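Local coordinates for uncharacterized protein YPL067C (Saccharomyces cerevisiae, PDB 5KCI) that is of unknown function but is probably connected with the histidine triad and with amyloid toxicity, at residues L34-H47 / R90-V102. Numbering follows the deposited sequence.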
loop_
_atom_site.group_PDB
_atom_site.type_symbol
_atom_site.label_atom_id
_atom_site.label_comp_id
_atom_site.label_asym_id
_atom_site.label_seq_id
_atom_site.Cartn_x
_atom_site.Cartn_y
_atom_site.Cartn_z
ATOM N N LEU A 34 5.414 -9.945 -9.288
ATOM C CA LEU A 34 4.087 -9.814 -8.681
ATOM C C LEU A 34 3.212 -9.178 -9.746
ATOM O O LEU A 34 3.246 -7.963 -9.957
ATOM C CB LEU A 34 4.120 -8.978 -7.406
ATOM C CG LEU A 34 5.047 -9.436 -6.280
ATOM C CD1 LEU A 34 5.106 -8.398 -5.155
ATOM C CD2 LEU A 34 4.615 -10.809 -5.736
ATOM N N LYS A 35 2.479 -10.012 -10.467
ATOM C CA LYS A 35 1.743 -9.592 -11.644
ATOM C C LYS A 35 0.253 -9.792 -11.413
ATOM O O LYS A 35 -0.169 -10.538 -10.519
ATOM C CB LYS A 35 2.196 -10.369 -12.889
ATOM C CG LYS A 35 2.615 -9.475 -14.054
ATOM C CD LYS A 35 1.417 -8.801 -14.733
ATOM C CE LYS A 35 1.373 -7.271 -14.546
ATOM N NZ LYS A 35 1.473 -6.755 -13.141
ATOM N N ARG A 36 -0.537 -9.080 -12.209
ATOM C CA ARG A 36 -1.973 -9.272 -12.219
ATOM C C ARG A 36 -2.323 -10.518 -13.015
ATOM O O ARG A 36 -1.559 -10.982 -13.861
ATOM C CB ARG A 36 -2.683 -8.068 -12.830
ATOM C CG ARG A 36 -2.505 -6.786 -12.068
ATOM C CD ARG A 36 -3.390 -5.681 -12.612
ATOM N NE ARG A 36 -3.223 -4.449 -11.855
ATOM C CZ ARG A 36 -2.291 -3.545 -12.135
ATOM N NH1 ARG A 36 -2.182 -2.444 -11.404
ATOM N NH2 ARG A 36 -1.449 -3.757 -13.140
ATOM N N SER A 37 -3.491 -11.069 -12.725
ATOM C CA SER A 37 -4.018 -12.130 -13.564
ATOM C C SER A 37 -4.250 -11.600 -14.976
ATOM O O SER A 37 -4.405 -10.395 -15.196
ATOM C CB SER A 37 -5.323 -12.674 -12.985
ATOM O OG SER A 37 -6.309 -11.662 -12.898
ATOM N N ARG A 38 -4.264 -12.523 -15.944
ATOM C CA ARG A 38 -4.590 -12.167 -17.325
ATOM C C ARG A 38 -5.856 -11.313 -17.375
ATOM O O ARG A 38 -5.901 -10.260 -18.028
ATOM C CB ARG A 38 -4.765 -13.443 -18.161
ATOM C CG ARG A 38 -3.863 -13.561 -19.400
ATOM C CD ARG A 38 -2.479 -14.142 -19.085
ATOM N NE ARG A 38 -1.694 -14.377 -20.300
ATOM C CZ ARG A 38 -0.434 -14.810 -20.317
ATOM N NH1 ARG A 38 0.209 -15.063 -19.184
ATOM N NH2 ARG A 38 0.190 -14.990 -21.474
ATOM N N GLN A 39 -6.889 -11.746 -16.654
ATOM C CA GLN A 39 -8.165 -11.039 -16.655
ATOM C C GLN A 39 -8.047 -9.676 -15.977
ATOM O O GLN A 39 -8.443 -8.645 -16.543
ATOM C CB GLN A 39 -9.209 -11.913 -15.968
ATOM C CG GLN A 39 -10.591 -11.331 -15.922
ATOM C CD GLN A 39 -11.608 -12.365 -15.505
ATOM O OE1 GLN A 39 -11.664 -13.456 -16.074
ATOM N NE2 GLN A 39 -12.408 -12.040 -14.494
ATOM N N MET A 40 -7.506 -9.643 -14.756
ATOM C CA MET A 40 -7.305 -8.356 -14.103
ATOM C C MET A 40 -6.418 -7.455 -14.948
ATOM O O MET A 40 -6.563 -6.231 -14.903
ATOM C CB MET A 40 -6.698 -8.534 -12.714
ATOM C CG MET A 40 -7.071 -7.414 -11.739
ATOM S SD MET A 40 -8.572 -7.760 -10.793
ATOM C CE MET A 40 -9.548 -6.276 -11.028
ATOM N N THR A 41 -5.496 -8.040 -15.720
ATOM C CA THR A 41 -4.708 -7.246 -16.660
ATOM C C THR A 41 -5.598 -6.637 -17.735
ATOM O O THR A 41 -5.362 -5.506 -18.177
ATOM C CB THR A 41 -3.606 -8.104 -17.290
ATOM O OG1 THR A 41 -2.723 -8.586 -16.268
ATOM C CG2 THR A 41 -2.796 -7.301 -18.294
ATOM N N ASP A 42 -6.637 -7.368 -18.158
ATOM C CA ASP A 42 -7.593 -6.821 -19.122
ATOM C C ASP A 42 -8.350 -5.623 -18.542
ATOM O O ASP A 42 -8.477 -4.569 -19.190
ATOM C CB ASP A 42 -8.574 -7.915 -19.561
ATOM C CG ASP A 42 -7.956 -8.904 -20.541
ATOM O OD1 ASP A 42 -6.999 -8.524 -21.248
ATOM O OD2 ASP A 42 -8.438 -10.060 -20.616
ATOM N N LYS A 43 -8.866 -5.767 -17.315
ATOM C CA LYS A 43 -9.623 -4.670 -16.705
ATOM C C LYS A 43 -8.724 -3.459 -16.465
ATOM O O LYS A 43 -9.050 -2.323 -16.851
ATOM C CB LYS A 43 -10.262 -5.150 -15.397
ATOM C CG LYS A 43 -11.000 -6.493 -15.523
ATOM C CD LYS A 43 -11.734 -6.656 -16.868
ATOM C CE LYS A 43 -12.781 -5.578 -17.117
ATOM N NZ LYS A 43 -13.196 -5.536 -18.543
ATOM N N TYR A 44 -7.561 -3.689 -15.868
ATOM C CA TYR A 44 -6.587 -2.622 -15.726
ATOM C C TYR A 44 -6.316 -1.939 -17.059
ATOM O O TYR A 44 -6.151 -0.716 -17.108
ATOM C CB TYR A 44 -5.299 -3.180 -15.156
ATOM C CG TYR A 44 -4.295 -2.129 -14.786
ATOM C CD1 TYR A 44 -3.104 -2.010 -15.482
ATOM C CD2 TYR A 44 -4.525 -1.271 -13.719
ATOM C CE1 TYR A 44 -2.153 -1.047 -15.122
ATOM C CE2 TYR A 44 -3.582 -0.302 -13.351
ATOM C CZ TYR A 44 -2.398 -0.208 -14.049
ATOM O OH TYR A 44 -1.470 0.749 -13.697
ATOM N N HIS A 45 -6.265 -2.711 -18.151
ATOM C CA HIS A 45 -6.034 -2.110 -19.465
ATOM C C HIS A 45 -7.164 -1.155 -19.850
ATOM O O HIS A 45 -6.908 -0.073 -20.408
ATOM C CB HIS A 45 -5.865 -3.198 -20.528
ATOM C CG HIS A 45 -5.154 -2.731 -21.763
ATOM N ND1 HIS A 45 -5.702 -2.828 -23.023
ATOM C CD2 HIS A 45 -3.935 -2.162 -21.927
ATOM C CE1 HIS A 45 -4.854 -2.341 -23.911
ATOM N NE2 HIS A 45 -3.774 -1.931 -23.272
ATOM N N GLU A 46 -8.422 -1.530 -19.566
ATOM C CA GLU A 46 -9.534 -0.632 -19.900
ATOM C C GLU A 46 -9.544 0.627 -19.025
ATOM O O GLU A 46 -9.876 1.720 -19.510
ATOM C CB GLU A 46 -10.868 -1.379 -19.805
ATOM C CG GLU A 46 -11.408 -1.584 -18.407
ATOM C CD GLU A 46 -12.627 -2.508 -18.346
ATOM O OE1 GLU A 46 -12.904 -3.205 -19.341
ATOM O OE2 GLU A 46 -13.294 -2.558 -17.283
ATOM N N HIS A 47 -9.197 0.500 -17.734
ATOM C CA HIS A 47 -9.087 1.675 -16.865
ATOM C C HIS A 47 -7.978 2.595 -17.345
ATOM O O HIS A 47 -8.087 3.830 -17.256
ATOM C CB HIS A 47 -8.832 1.213 -15.429
ATOM C CG HIS A 47 -8.331 2.279 -14.487
ATOM N ND1 HIS A 47 -9.176 3.172 -13.867
ATOM C CD2 HIS A 47 -7.098 2.519 -13.980
ATOM C CE1 HIS A 47 -8.483 3.942 -13.050
ATOM N NE2 HIS A 47 -7.218 3.560 -13.088
ATOM N N ARG A 90 -6.284 2.700 0.972
ATOM C CA ARG A 90 -7.364 2.365 0.060
ATOM C C ARG A 90 -7.241 0.913 -0.360
ATOM O O ARG A 90 -6.153 0.342 -0.329
ATOM C CB ARG A 90 -7.332 3.245 -1.201
ATOM C CG ARG A 90 -7.519 4.724 -0.948
ATOM C CD ARG A 90 -8.968 5.059 -0.706
ATOM N NE ARG A 90 -9.216 6.491 -0.543
ATOM C CZ ARG A 90 -9.048 7.166 0.590
ATOM N NH1 ARG A 90 -8.612 6.555 1.676
ATOM N NH2 ARG A 90 -9.306 8.466 0.631
ATOM N N ALA A 91 -8.370 0.293 -0.698
ATOM C CA ALA A 91 -8.313 -0.994 -1.374
ATOM C C ALA A 91 -7.812 -0.794 -2.799
ATOM O O ALA A 91 -8.185 0.173 -3.464
ATOM C CB ALA A 91 -9.698 -1.659 -1.375
ATOM N N ASN A 92 -6.917 -1.675 -3.253
ATOM C CA ASN A 92 -6.466 -1.629 -4.642
ATOM C C ASN A 92 -7.616 -2.053 -5.545
ATOM O O ASN A 92 -8.169 -3.148 -5.387
ATOM C CB ASN A 92 -5.246 -2.526 -4.875
ATOM C CG ASN A 92 -4.561 -2.248 -6.222
ATOM O OD1 ASN A 92 -5.225 -1.960 -7.223
ATOM N ND2 ASN A 92 -3.237 -2.343 -6.250
ATOM N N ASP A 93 -7.980 -1.188 -6.503
ATOM C CA ASP A 93 -9.084 -1.511 -7.407
ATOM C C ASP A 93 -8.733 -2.633 -8.377
ATOM O O ASP A 93 -9.638 -3.302 -8.895
ATOM C CB ASP A 93 -9.505 -0.268 -8.211
ATOM C CG ASP A 93 -10.324 0.712 -7.390
ATOM O OD1 ASP A 93 -11.099 0.262 -6.521
ATOM O OD2 ASP A 93 -10.186 1.937 -7.619
ATOM N N PHE A 94 -7.450 -2.837 -8.647
ATOM C CA PHE A 94 -6.982 -3.784 -9.650
ATOM C C PHE A 94 -5.893 -4.626 -9.016
ATOM O O PHE A 94 -4.723 -4.566 -9.396
ATOM C CB PHE A 94 -6.514 -3.044 -10.905
ATOM C CG PHE A 94 -7.605 -2.207 -11.525
ATOM C CD1 PHE A 94 -8.576 -2.788 -12.330
ATOM C CD2 PHE A 94 -7.687 -0.855 -11.261
ATOM C CE1 PHE A 94 -9.587 -2.026 -12.884
ATOM C CE2 PHE A 94 -8.704 -0.085 -11.809
ATOM C CZ PHE A 94 -9.645 -0.668 -12.621
ATOM N N PRO A 95 -6.263 -5.454 -8.040
ATOM C CA PRO A 95 -5.246 -6.150 -7.251
ATOM C C PRO A 95 -4.415 -7.095 -8.099
ATOM O O PRO A 95 -4.867 -7.605 -9.131
ATOM C CB PRO A 95 -6.054 -6.934 -6.215
ATOM C CG PRO A 95 -7.493 -6.628 -6.431
ATOM C CD PRO A 95 -7.642 -5.803 -7.666
ATOM N N TYR A 96 -3.234 -7.421 -7.573
ATOM C CA TYR A 96 -2.387 -8.418 -8.200
ATOM C C TYR A 96 -2.908 -9.824 -7.896
ATOM O O TYR A 96 -3.822 -10.017 -7.094
ATOM C CB TYR A 96 -0.956 -8.294 -7.725
ATOM C CG TYR A 96 -0.268 -6.961 -8.072
ATOM C CD1 TYR A 96 -0.898 -6.013 -8.858
ATOM C CD2 TYR A 96 0.997 -6.688 -7.588
ATOM C CE1 TYR A 96 -0.229 -4.776 -9.166
ATOM C CE2 TYR A 96 1.645 -5.485 -7.870
ATOM C CZ TYR A 96 1.033 -4.554 -8.662
ATOM O OH TYR A 96 1.709 -3.382 -8.927
ATOM N N ASN A 97 -2.270 -10.815 -8.511
ATOM C CA ASN A 97 -2.814 -12.178 -8.542
ATOM C C ASN A 97 -2.221 -12.964 -7.391
ATOM O O ASN A 97 -1.146 -13.556 -7.496
ATOM C CB ASN A 97 -2.511 -12.845 -9.870
ATOM C CG ASN A 97 -3.223 -14.170 -10.021
ATOM O OD1 ASN A 97 -4.230 -14.423 -9.363
ATOM N ND2 ASN A 97 -2.712 -15.011 -10.906
ATOM N N PHE A 98 -2.950 -12.979 -6.280
ATOM C CA PHE A 98 -2.549 -13.625 -5.045
ATOM C C PHE A 98 -3.554 -14.723 -4.698
ATOM O O PHE A 98 -4.664 -14.765 -5.226
ATOM C CB PHE A 98 -2.487 -12.604 -3.916
ATOM C CG PHE A 98 -1.520 -11.495 -4.158
ATOM C CD1 PHE A 98 -0.241 -11.771 -4.584
ATOM C CD2 PHE A 98 -1.885 -10.185 -3.926
ATOM C CE1 PHE A 98 0.668 -10.753 -4.797
ATOM C CE2 PHE A 98 -0.980 -9.158 -4.139
ATOM C CZ PHE A 98 0.296 -9.448 -4.560
ATOM N N GLU A 99 -3.180 -15.595 -3.768
ATOM C CA GLU A 99 -4.086 -16.682 -3.420
ATOM C C GLU A 99 -5.295 -16.127 -2.662
ATOM O O GLU A 99 -5.231 -15.046 -2.071
ATOM C CB GLU A 99 -3.358 -17.743 -2.605
ATOM C CG GLU A 99 -2.879 -17.322 -1.205
ATOM C CD GLU A 99 -2.415 -18.489 -0.367
ATOM O OE1 GLU A 99 -3.167 -19.487 -0.271
ATOM O OE2 GLU A 99 -1.316 -18.411 0.225
ATOM N N PRO A 100 -6.416 -16.851 -2.659
ATOM C CA PRO A 100 -7.574 -16.385 -1.898
ATOM C C PRO A 100 -7.167 -16.048 -0.474
ATOM O O PRO A 100 -6.355 -16.742 0.140
ATOM C CB PRO A 100 -8.536 -17.583 -1.935
ATOM C CG PRO A 100 -8.156 -18.333 -3.125
ATOM C CD PRO A 100 -6.668 -18.160 -3.289
ATOM N N GLY A 101 -7.715 -14.960 0.037
ATOM C CA GLY A 101 -7.473 -14.545 1.395
ATOM C C GLY A 101 -6.461 -13.430 1.505
ATOM O O GLY A 101 -6.434 -12.727 2.525
ATOM N N VAL A 102 -5.655 -13.237 0.463
ATOM C CA VAL A 102 -4.719 -12.112 0.423
ATOM C C VAL A 102 -5.436 -10.869 -0.078
ATOM O O VAL A 102 -5.969 -10.838 -1.193
ATOM C CB VAL A 102 -3.507 -12.439 -0.453
ATOM C CG1 VAL A 102 -2.570 -11.211 -0.516
ATOM C CG2 VAL A 102 -2.759 -13.639 0.113
HETATM O O HOH W 1 -4.301 -0.808 -9.398
HETATM O O HOH W 2 -5.015 -10.110 -10.423
#
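Arg-36 and Phe-94 are joined by a hydrogen bond: NE of Arg-36 donates to the backbone O of Phe-94 over 2.9 Å. The acceptor lies near the guanidinium plane. The Arg-36 side chain is extended from CG to NE (chi2 -172°, chi3 179°), which carries the guanidinium between two rings. CD2 of Tyr-44 sits over the centre of one face, and CE1 of Tyr-96 covers the opposite face, with the Tyr-96 ring nearly perpendicular. With an alanine here, the Phe-94 carbonyl would probably lose this donor, and a gap would probably open between the two tyrosines. A second bond is between backbones, Asn-97 N to Lys-35 O, at 2.9 Å. Water 2 links Ser-37 N to Pro-95 O.

The contact packs helix 38-51, as far as His-47, and the loop before it against the linker between antiparallel strands 87-91 and 102-109. Ser-37 is the N-cap, its OG accepting from Met-40 N at 3.0 Å. In the linker, Asn-92 OD1 accepts from Phe-94 N, an Asx turn.

Tyr-44, His-47 and Phe-94 form an aromatic cluster. The edge of Tyr-44 points to the face of Phe-94 in an offset edge-to-face pair, planes at 68°. The His-47 ring meets the Phe-94 ring obliquely, and CB of His-47 lies 3.5 Å from CZ of Phe-94. The bent Met-40 side chain brings CE to Phe-94 CD1 (3.8 Å) and SD to Pro-95 CD.

Lys-35 makes a cation-pi contact over the Tyr-96 ring, NZ 5.0 Å from its centroid. Tyr-96 OH is hydrogen-bonded to Asn-154. Leu-34 CD2 reaches the edge of Phe-98, 4.1 Å from CE1.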